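Local atomic coordinates of TbpB (Actinobacillus pleuropneumoniae, PDB entry 3HOL), a protein that probably binds host transferrin at the bacterial surface as a lipoprotein component of the bacterial transferrin receptor, serving iron acquisition. Residues Ala27-Val32 with Ile46-Ile52; Ser80-Ser86 with Val260-Lys264; Val103-Gly107 with Met246-Phe250. All coordinates share one frame; numbering follows the deposited sequence.

Contact 1 of 3, residues Ala27-Val32 with Ile46-Ile52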
loop_
_atom_site.group_PDB
_atom_site.type_symbol
_atom_site.label_atom_id
_atom_site.label_comp_id
_atom_site.label_asym_id
_atom_site.label_seq_id
_atom_site.Cartn_x
_atom_site.Cartn_y
_atom_site.Cartn_z
ATOM N N ALA A 27 0.925 -0.137 6.912
ATOM C CA ALA A 27 0.780 1.327 6.975
ATOM C C ALA A 27 1.979 1.975 6.298
ATOM O O ALA A 27 2.961 1.282 6.089
ATOM C CB ALA A 27 0.740 1.768 8.427
ATOM N N LEU A 28 1.941 3.282 5.991
ATOM C CA LEU A 28 3.141 3.895 5.422
ATOM C C LEU A 28 4.292 3.722 6.398
ATOM O O LEU A 28 5.449 3.561 5.988
ATOM C CB LEU A 28 2.939 5.374 5.031
ATOM C CG LEU A 28 1.977 5.606 3.854
ATOM C CD1 LEU A 28 1.931 7.104 3.500
ATOM C CD2 LEU A 28 2.398 4.790 2.625
ATOM N N GLY A 29 3.980 3.797 7.690
ATOM C CA GLY A 29 5.024 3.715 8.713
ATOM C C GLY A 29 4.447 3.600 10.113
ATOM O O GLY A 29 3.217 3.627 10.289
ATOM N N TYR A 30 5.343 3.407 11.088
ATOM C CA TYR A 30 4.960 3.347 12.496
ATOM C C TYR A 30 5.998 4.035 13.363
ATOM O O TYR A 30 7.200 4.006 13.035
ATOM C CB TYR A 30 4.875 1.891 12.950
ATOM C CG TYR A 30 3.633 1.175 12.432
ATOM C CD1 TYR A 30 2.395 1.365 13.043
ATOM C CD2 TYR A 30 3.698 0.334 11.306
ATOM C CE1 TYR A 30 1.239 0.719 12.591
ATOM C CE2 TYR A 30 2.527 -0.337 10.846
ATOM C CZ TYR A 30 1.321 -0.118 11.476
ATOM O OH TYR A 30 0.185 -0.767 11.036
ATOM N N VAL A 31 5.564 4.513 14.532
ATOM C CA VAL A 31 6.488 5.177 15.468
ATOM C C VAL A 31 6.106 4.843 16.912
ATOM O O VAL A 31 4.928 4.727 17.223
ATOM C CB VAL A 31 6.520 6.730 15.240
ATOM C CG1 VAL A 31 5.126 7.320 15.284
ATOM C CG2 VAL A 31 7.477 7.453 16.264
ATOM N N VAL A 32 7.094 4.640 17.774
ATOM C CA VAL A 32 6.819 4.387 19.169
ATOM C C VAL A 32 7.676 5.269 20.065
ATOM O O VAL A 32 8.825 5.611 19.717
ATOM C CB VAL A 32 6.994 2.886 19.543
ATOM C CG1 VAL A 32 8.470 2.469 19.720
ATOM C CG2 VAL A 32 6.213 2.566 20.817
ATOM N N ILE A 46 6.986 -1.875 25.726
ATOM C CA ILE A 46 6.606 -1.232 24.476
ATOM C C ILE A 46 5.087 -1.167 24.435
ATOM O O ILE A 46 4.425 -2.193 24.643
ATOM C CB ILE A 46 7.158 -2.026 23.258
ATOM C CG1 ILE A 46 8.692 -2.201 23.361
ATOM C CG2 ILE A 46 6.786 -1.363 21.914
ATOM C CD1 ILE A 46 9.457 -0.873 23.231
ATOM N N SER A 47 4.538 0.033 24.218
ATOM C CA SER A 47 3.092 0.171 24.056
ATOM C C SER A 47 2.814 1.422 23.252
ATOM O O SER A 47 3.709 2.253 23.040
ATOM C CB SER A 47 2.396 0.263 25.432
ATOM O OG SER A 47 2.613 1.560 25.941
ATOM N N ASP A 48 1.569 1.561 22.803
ATOM C CA ASP A 48 1.095 2.768 22.131
ATOM C C ASP A 48 1.844 3.014 20.832
ATOM O O ASP A 48 2.219 4.128 20.540
ATOM C CB ASP A 48 1.220 4.017 23.021
ATOM C CG ASP A 48 0.314 3.965 24.223
ATOM O OD1 ASP A 48 -0.809 3.431 24.087
ATOM O OD2 ASP A 48 0.725 4.460 25.302
ATOM N N ILE A 49 2.043 1.967 20.053
ATOM C CA ILE A 49 2.640 2.128 18.723
ATOM C C ILE A 49 1.672 2.935 17.834
ATOM O O ILE A 49 0.466 2.659 17.832
ATOM C CB ILE A 49 2.938 0.772 18.102
ATOM C CG1 ILE A 49 3.952 0.004 18.988
ATOM C CG2 ILE A 49 3.488 0.985 16.711
ATOM C CD1 ILE A 49 4.002 -1.494 18.745
ATOM N N GLU A 50 2.175 3.922 17.098
ATOM C CA GLU A 50 1.292 4.832 16.379
ATOM C C GLU A 50 1.545 4.733 14.901
ATOM O O GLU A 50 2.710 4.622 14.451
ATOM C CB GLU A 50 1.574 6.276 16.759
ATOM C CG GLU A 50 1.535 6.608 18.219
ATOM C CD GLU A 50 1.733 8.108 18.445
ATOM O OE1 GLU A 50 2.520 8.738 17.697
ATOM O OE2 GLU A 50 1.071 8.660 19.354
ATOM N N VAL A 51 0.470 4.780 14.129
ATOM C CA VAL A 51 0.595 4.752 12.671
ATOM C C VAL A 51 1.149 6.074 12.147
ATOM O O VAL A 51 0.832 7.127 12.648
ATOM C CB VAL A 51 -0.763 4.371 11.959
ATOM C CG1 VAL A 51 -1.926 5.145 12.495
ATOM C CG2 VAL A 51 -0.690 4.613 10.479
ATOM N N ILE A 52 1.990 6.008 11.126
ATOM C CA ILE A 52 2.388 7.193 10.388
ATOM C C ILE A 52 1.627 7.270 9.050
ATOM O O ILE A 52 1.601 6.279 8.292
ATOM C CB ILE A 52 3.909 7.153 10.088
ATOM C CG1 ILE A 52 4.692 7.228 11.400
ATOM C CG2 ILE A 52 4.308 8.325 9.196
ATOM C CD1 ILE A 52 6.237 7.160 11.264
HETATM O O HOH W 1 -0.299 4.927 6.768
#
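Val-31 and Glu-50 lie side by side across two antiparallel strands, both side chains leaving on the face that also carries Ile-52. CG1 of Val-31 meets the aliphatic part of the glutamate and, 3.8 Å away, its OE1, the oxygen that is hydrogen-bonded to Tyr-62 OH. On its other flank Val-31 CG1 is 3.9 Å from Ile-52 CG1. The isoleucine, with CG1 anti to its own carbonyl carbon (chi1 -65°), reaches over the opposite backbone and packs directly on Gly-29, which has no side chain; Ile-52 CB lies 3.6 Å from Gly-29 C.

Tyr-30 projects from the other face. Its ring and Ile-49 meet obliquely, CD1 of Tyr-30 lying 3.8 Å from CG2 of Ile-49, while Val-51 passes beside CE1. Where strand 50-52 gives way to the loop that precedes it, Val-32, still in its own strand, turns CG2 toward residues 46-49; that methyl comes 3.4 Å from Ser-47 O and also touches Ile-49 CG1.

The backbones are joined by the reciprocal pair between Val-31 and Glu-50, and by Ile-52 N to Gly-29 O at 2.8 Å. The return bond from Gly-29 N to Ile-52 O is weak; a water donates to that same oxygen and accepts from Leu-28 N, extending the link past the strand end.

Strand 50-52 is outermost in a five-stranded antiparallel sheet, with strand 29-33 next to it and strand 101-107 beyond. Val-32, Ile-46 and Ile-49 pack on Phe-258 of strand 257-265, in the neighbouring barrel sheet.

Contact 2 of 3, residues Ser80-Ser86 with Val260-Lys264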
loop_
_atom_site.group_PDB
_atom_site.type_symbol
_atom_site.label_atom_id
_atom_site.label_comp_id
_atom_site.label_asym_id
_atom_site.label_seq_id
_atom_site.Cartn_x
_atom_site.Cartn_y
_atom_site.Cartn_z
ATOM N N SER A 80 21.130 7.904 -0.094
ATOM C CA SER A 80 20.884 6.904 -1.154
ATOM C C SER A 80 19.458 6.315 -1.109
ATOM O O SER A 80 19.043 5.593 -2.026
ATOM C CB SER A 80 21.923 5.794 -1.067
ATOM O OG SER A 80 21.780 5.053 0.151
ATOM N N LEU A 81 18.743 6.560 -0.014
ATOM C CA LEU A 81 17.375 6.018 0.156
ATOM C C LEU A 81 16.387 7.012 -0.398
ATOM O O LEU A 81 16.311 8.137 0.090
ATOM C CB LEU A 81 17.069 5.728 1.653
ATOM C CG LEU A 81 17.942 4.610 2.239
ATOM C CD1 LEU A 81 17.661 4.389 3.718
ATOM C CD2 LEU A 81 17.707 3.282 1.454
ATOM N N GLN A 82 15.618 6.602 -1.411
ATOM C CA GLN A 82 14.635 7.494 -2.045
ATOM C C GLN A 82 13.211 7.336 -1.527
ATOM O O GLN A 82 12.385 8.251 -1.645
ATOM C CB GLN A 82 14.623 7.248 -3.568
ATOM C CG GLN A 82 15.966 7.482 -4.250
ATOM C CD GLN A 82 15.854 7.165 -5.705
ATOM O OE1 GLN A 82 16.217 6.075 -6.130
ATOM N NE2 GLN A 82 15.275 8.078 -6.471
ATOM N N TYR A 83 12.891 6.188 -0.953
ATOM C CA TYR A 83 11.473 5.879 -0.672
ATOM C C TYR A 83 11.247 5.477 0.775
ATOM O O TYR A 83 10.092 5.366 1.181
ATOM C CB TYR A 83 11.006 4.699 -1.563
ATOM C CG TYR A 83 11.130 5.038 -3.024
ATOM C CD1 TYR A 83 10.258 5.981 -3.602
ATOM C CD2 TYR A 83 12.095 4.428 -3.834
ATOM C CE1 TYR A 83 10.341 6.331 -4.954
ATOM C CE2 TYR A 83 12.192 4.750 -5.200
ATOM C CZ TYR A 83 11.306 5.714 -5.757
ATOM O OH TYR A 83 11.370 6.067 -7.101
ATOM N N VAL A 84 12.306 5.196 1.540
ATOM C CA VAL A 84 12.095 4.744 2.931
ATOM C C VAL A 84 13.008 5.499 3.916
ATOM O O VAL A 84 14.002 6.087 3.507
ATOM C CB VAL A 84 12.315 3.204 3.085
ATOM C CG1 VAL A 84 11.414 2.430 2.151
ATOM C CG2 VAL A 84 13.817 2.787 2.846
ATOM N N ARG A 85 12.674 5.490 5.200
ATOM C CA ARG A 85 13.602 6.024 6.229
ATOM C C ARG A 85 13.258 5.376 7.551
ATOM O O ARG A 85 12.083 5.312 7.926
ATOM C CB ARG A 85 13.450 7.563 6.389
ATOM C CG ARG A 85 14.457 8.162 7.387
ATOM C CD ARG A 85 14.363 9.705 7.467
ATOM N NE ARG A 85 15.443 10.279 8.310
ATOM C CZ ARG A 85 15.695 11.585 8.432
ATOM N NH1 ARG A 85 14.972 12.478 7.719
ATOM N NH2 ARG A 85 16.696 12.002 9.228
ATOM N N SER A 86 14.260 4.912 8.276
ATOM C CA SER A 86 14.034 4.462 9.637
ATOM C C SER A 86 15.102 5.109 10.534
ATOM O O SER A 86 16.142 5.619 10.051
ATOM C CB SER A 86 14.076 2.926 9.692
ATOM O OG SER A 86 15.367 2.479 9.271
ATOM N N VAL A 260 13.231 -1.521 14.208
ATOM C CA VAL A 260 12.855 -1.008 12.882
ATOM C C VAL A 260 14.024 -1.211 11.927
ATOM O O VAL A 260 15.151 -1.370 12.364
ATOM C CB VAL A 260 12.503 0.535 12.869
ATOM C CG1 VAL A 260 11.250 0.848 13.726
ATOM C CG2 VAL A 260 13.716 1.406 13.396
ATOM N N PHE A 261 13.758 -1.194 10.620
ATOM C CA PHE A 261 14.842 -1.398 9.655
ATOM C C PHE A 261 14.453 -0.793 8.328
ATOM O O PHE A 261 13.283 -0.562 8.059
ATOM C CB PHE A 261 15.190 -2.905 9.513
ATOM C CG PHE A 261 13.987 -3.795 9.327
ATOM C CD1 PHE A 261 13.456 -4.040 8.061
ATOM C CD2 PHE A 261 13.399 -4.416 10.420
ATOM C CE1 PHE A 261 12.334 -4.862 7.892
ATOM C CE2 PHE A 261 12.264 -5.234 10.258
ATOM C CZ PHE A 261 11.741 -5.452 8.991
ATOM N N SER A 262 15.461 -0.444 7.541
ATOM C CA SER A 262 15.247 -0.023 6.152
ATOM C C SER A 262 16.496 -0.412 5.331
ATOM O O SER A 262 17.616 -0.496 5.857
ATOM C CB SER A 262 14.997 1.503 6.094
ATOM O OG SER A 262 16.081 2.219 6.680
ATOM N N ALA A 263 16.299 -0.660 4.036
ATOM C CA ALA A 263 17.353 -1.201 3.206
ATOM C C ALA A 263 16.968 -1.010 1.737
ATOM O O ALA A 263 15.821 -0.786 1.421
ATOM C CB ALA A 263 17.536 -2.683 3.508
ATOM N N LYS A 264 17.949 -1.146 0.848
ATOM C CA LYS A 264 17.762 -0.905 -0.579
ATOM C C LYS A 264 18.518 -1.994 -1.319
ATOM O O LYS A 264 19.603 -2.379 -0.866
ATOM C CB LYS A 264 18.369 0.460 -0.893
ATOM C CG LYS A 264 18.615 0.772 -2.360
ATOM C CD LYS A 264 19.312 2.157 -2.499
ATOM C CE LYS A 264 19.565 2.483 -3.981
ATOM N NZ LYS A 264 18.347 2.242 -4.840
HETATM O O HOH W 2 16.106 3.428 -4.630
HETATM O O HOH W 3 16.890 5.160 7.013
#
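The five-stranded sheet here lies against the wall of the N-terminal half's beta barrel, and this contact joins the two through side chains: strand 84-86 and the loop before it face strand 260-264 of the barrel sheet. The strand axes approach to 6.1 Å, with 143° between their N-to-C directions, roughly antiparallel but too far apart for backbone pairing, so the interface is filled by what projects between them.

Its polar centre is a pair of serines. Ser-86 OG and Ser-262 OG are hydrogen-bonded at 2.7 Å, and either could be the donor. Each hydroxyl sits between its own backbone N and carbonyl carbon (chi1 61° in Ser-86, 57° in Ser-262), which turns the two oxygens to meet in the gap. A water accepts from Ser-86 N and also hydrogen-bonds Ser-262 OG at 3.1 Å, giving that buried hydroxyl a second partner.

Methyl groups pack around the serines. Val-84 CG2 lies 3.7 Å from Ser-262 CB, and Val-260 CG2 touches Ser-86 CB. Farther along, Leu-81 and Lys-264 run alongside one another head to tail, with Leu-81 CD2 3.7 Å from Lys-264 CB. The lysine chain runs on extended, its CD passing 3.5 Å from Ser-80 O, then bends at its last torsion.

Arg-85 points to the other face, where its guanidinium group bonds Leu-57 O and Lys-75 O. Strand 84-91 pairs with strand 101-107, while strand 257-265 runs between strands 119-133 and 245-251 in the barrel sheet.

Contact 3 of 3, residues Val103-Gly107 with Met246-Phe250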
loop_
_atom_site.group_PDB
_atom_site.type_symbol
_atom_site.label_atom_id
_atom_site.label_comp_id
_atom_site.label_asym_id
_atom_site.label_seq_id
_atom_site.Cartn_x
_atom_site.Cartn_y
_atom_site.Cartn_z
ATOM N N VAL A 103 11.327 5.941 18.158
ATOM C CA VAL A 103 11.949 5.063 17.129
ATOM C C VAL A 103 10.855 4.829 16.073
ATOM O O VAL A 103 9.664 4.605 16.427
ATOM C CB VAL A 103 12.459 3.744 17.761
ATOM C CG1 VAL A 103 13.088 2.782 16.690
ATOM C CG2 VAL A 103 13.520 4.056 18.896
ATOM N N TYR A 104 11.228 4.884 14.791
ATOM C CA TYR A 104 10.225 4.827 13.708
ATOM C C TYR A 104 10.761 4.220 12.402
ATOM O O TYR A 104 11.990 4.108 12.181
ATOM C CB TYR A 104 9.730 6.248 13.422
ATOM C CG TYR A 104 10.779 7.071 12.707
ATOM C CD1 TYR A 104 10.766 7.185 11.302
ATOM C CD2 TYR A 104 11.820 7.668 13.409
ATOM C CE1 TYR A 104 11.761 7.879 10.635
ATOM C CE2 TYR A 104 12.797 8.384 12.753
ATOM C CZ TYR A 104 12.769 8.459 11.359
ATOM O OH TYR A 104 13.735 9.159 10.681
ATOM N N TYR A 105 9.848 3.797 11.541
ATOM C CA TYR A 105 10.170 3.712 10.098
ATOM C C TYR A 105 9.041 4.328 9.330
ATOM O O TYR A 105 7.890 4.341 9.808
ATOM C CB TYR A 105 10.363 2.269 9.631
ATOM C CG TYR A 105 9.072 1.484 9.318
ATOM C CD1 TYR A 105 8.540 1.439 8.011
ATOM C CD2 TYR A 105 8.438 0.733 10.315
ATOM C CE1 TYR A 105 7.349 0.716 7.718
ATOM C CE2 TYR A 105 7.267 -0.034 10.032
ATOM C CZ TYR A 105 6.752 -0.035 8.711
ATOM O OH TYR A 105 5.624 -0.737 8.418
ATOM N N LYS A 106 9.341 4.768 8.101
ATOM C CA LYS A 106 8.293 5.147 7.178
ATOM C C LYS A 106 8.766 4.994 5.739
ATOM O O LYS A 106 9.975 4.821 5.475
ATOM C CB LYS A 106 7.872 6.600 7.423
ATOM C CG LYS A 106 9.070 7.589 7.236
ATOM C CD LYS A 106 8.617 9.021 6.942
ATOM C CE LYS A 106 8.043 9.707 8.125
ATOM N NZ LYS A 106 7.421 11.034 7.724
ATOM N N GLY A 107 7.803 5.031 4.829
ATOM C CA GLY A 107 8.066 4.985 3.384
ATOM C C GLY A 107 6.979 5.668 2.582
ATOM O O GLY A 107 5.870 5.905 3.082
ATOM N N MET A 246 12.922 -1.265 1.043
ATOM C CA MET A 246 12.019 -1.949 1.969
ATOM C C MET A 246 12.228 -1.366 3.363
ATOM O O MET A 246 13.314 -0.844 3.684
ATOM C CB MET A 246 12.260 -3.475 1.957
ATOM C CG MET A 246 13.717 -3.832 2.333
ATOM S SD MET A 246 13.980 -5.627 2.484
ATOM C CE MET A 246 13.311 -5.942 4.184
ATOM N N ALA A 247 11.192 -1.435 4.201
ATOM C CA ALA A 247 11.309 -0.936 5.573
ATOM C C ALA A 247 10.296 -1.701 6.399
ATOM O O ALA A 247 9.304 -2.246 5.852
ATOM C CB ALA A 247 11.043 0.584 5.628
ATOM N N GLY A 248 10.545 -1.800 7.690
ATOM C CA GLY A 248 9.563 -2.491 8.555
ATOM C C GLY A 248 9.965 -2.530 9.997
ATOM O O GLY A 248 10.877 -1.798 10.433
ATOM N N LYS A 249 9.255 -3.356 10.768
ATOM C CA LYS A 249 9.456 -3.345 12.221
ATOM C C LYS A 249 9.092 -4.697 12.794
ATOM O O LYS A 249 8.415 -5.514 12.136
ATOM C CB LYS A 249 8.582 -2.250 12.897
ATOM C CG LYS A 249 7.104 -2.687 13.088
ATOM C CD LYS A 249 6.228 -1.514 13.592
ATOM C CE LYS A 249 4.851 -1.982 14.104
ATOM N NZ LYS A 249 4.123 -2.759 13.015
ATOM N N PHE A 250 9.534 -4.940 14.018
ATOM C CA PHE A 250 8.940 -6.013 14.770
ATOM C C PHE A 250 8.896 -5.666 16.249
ATOM O O PHE A 250 9.628 -4.760 16.732
ATOM C CB PHE A 250 9.630 -7.374 14.546
ATOM C CG PHE A 250 11.036 -7.464 15.085
ATOM C CD1 PHE A 250 11.260 -7.677 16.424
ATOM C CD2 PHE A 250 12.133 -7.409 14.214
ATOM C CE1 PHE A 250 12.567 -7.803 16.936
ATOM C CE2 PHE A 250 13.469 -7.552 14.702
ATOM C CZ PHE A 250 13.677 -7.732 16.082
HETATM O O HOH W 4 5.117 -2.638 10.232
#
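Tyr-105 OH is held by a water at 2.7 Å, and the same water accepts from Lys-249 NZ at 3.0 Å; Arg-206 NH2 adds a weak hydrogen bond to the phenol oxygen. Below that polar end the ring lies over the backbone of strand 246-250. CA of Gly-248 stands 3.6 Å from the ring centroid, only 10° off the normal, a CH-pi contact squarely over the face. The ring is placed there by a first torsion of 82°, which sets CG between the tyrosine's own backbone N and carbonyl carbon.

Two neighbours border the ring. Ala-247 CB packs 3.6 Å from Tyr-105 CD1, and the lysine chain climbs past the other side, with Lys-249 CB 3.9 Å from CE2 and CD at the ring edge, in its plane. That climb carries the ammonium group to the level of the phenol, where it also makes a cation-pi contact with Tyr-30.

The chemistry is thus divided: the ring face rests on the Ala-247 and Gly-248 backbone, while the buried phenol and ammonium groups share a water. The nearby positive charges of Lys-249 and Arg-206 would probably make the phenol O-H more acidic and a better donor.

All three lie where the five-stranded sheet packs face-on against the N-terminal half's barrel: contact 1 within the sheet, contacts 2 and 3 between sheet and barrel. The centres of contacts 2 and 3 are about 8 Å apart, those of 1 and 3 about 9 Å, and those of 1 and 2 about 16 Å, leaving contact 3 in the middle. Strand 101-107 pairs with 29-33 on one side and 84-91 on the other; 245-251 and 257-265 are neighbours in the barrel. Along the chain, contact 1 closes first, and contact 2 then spans contact 3. Contact 1 builds the sheet's edge, whereas contacts 2 and 3 join sheet to barrel by side-chain packing, without backbone pairing across them.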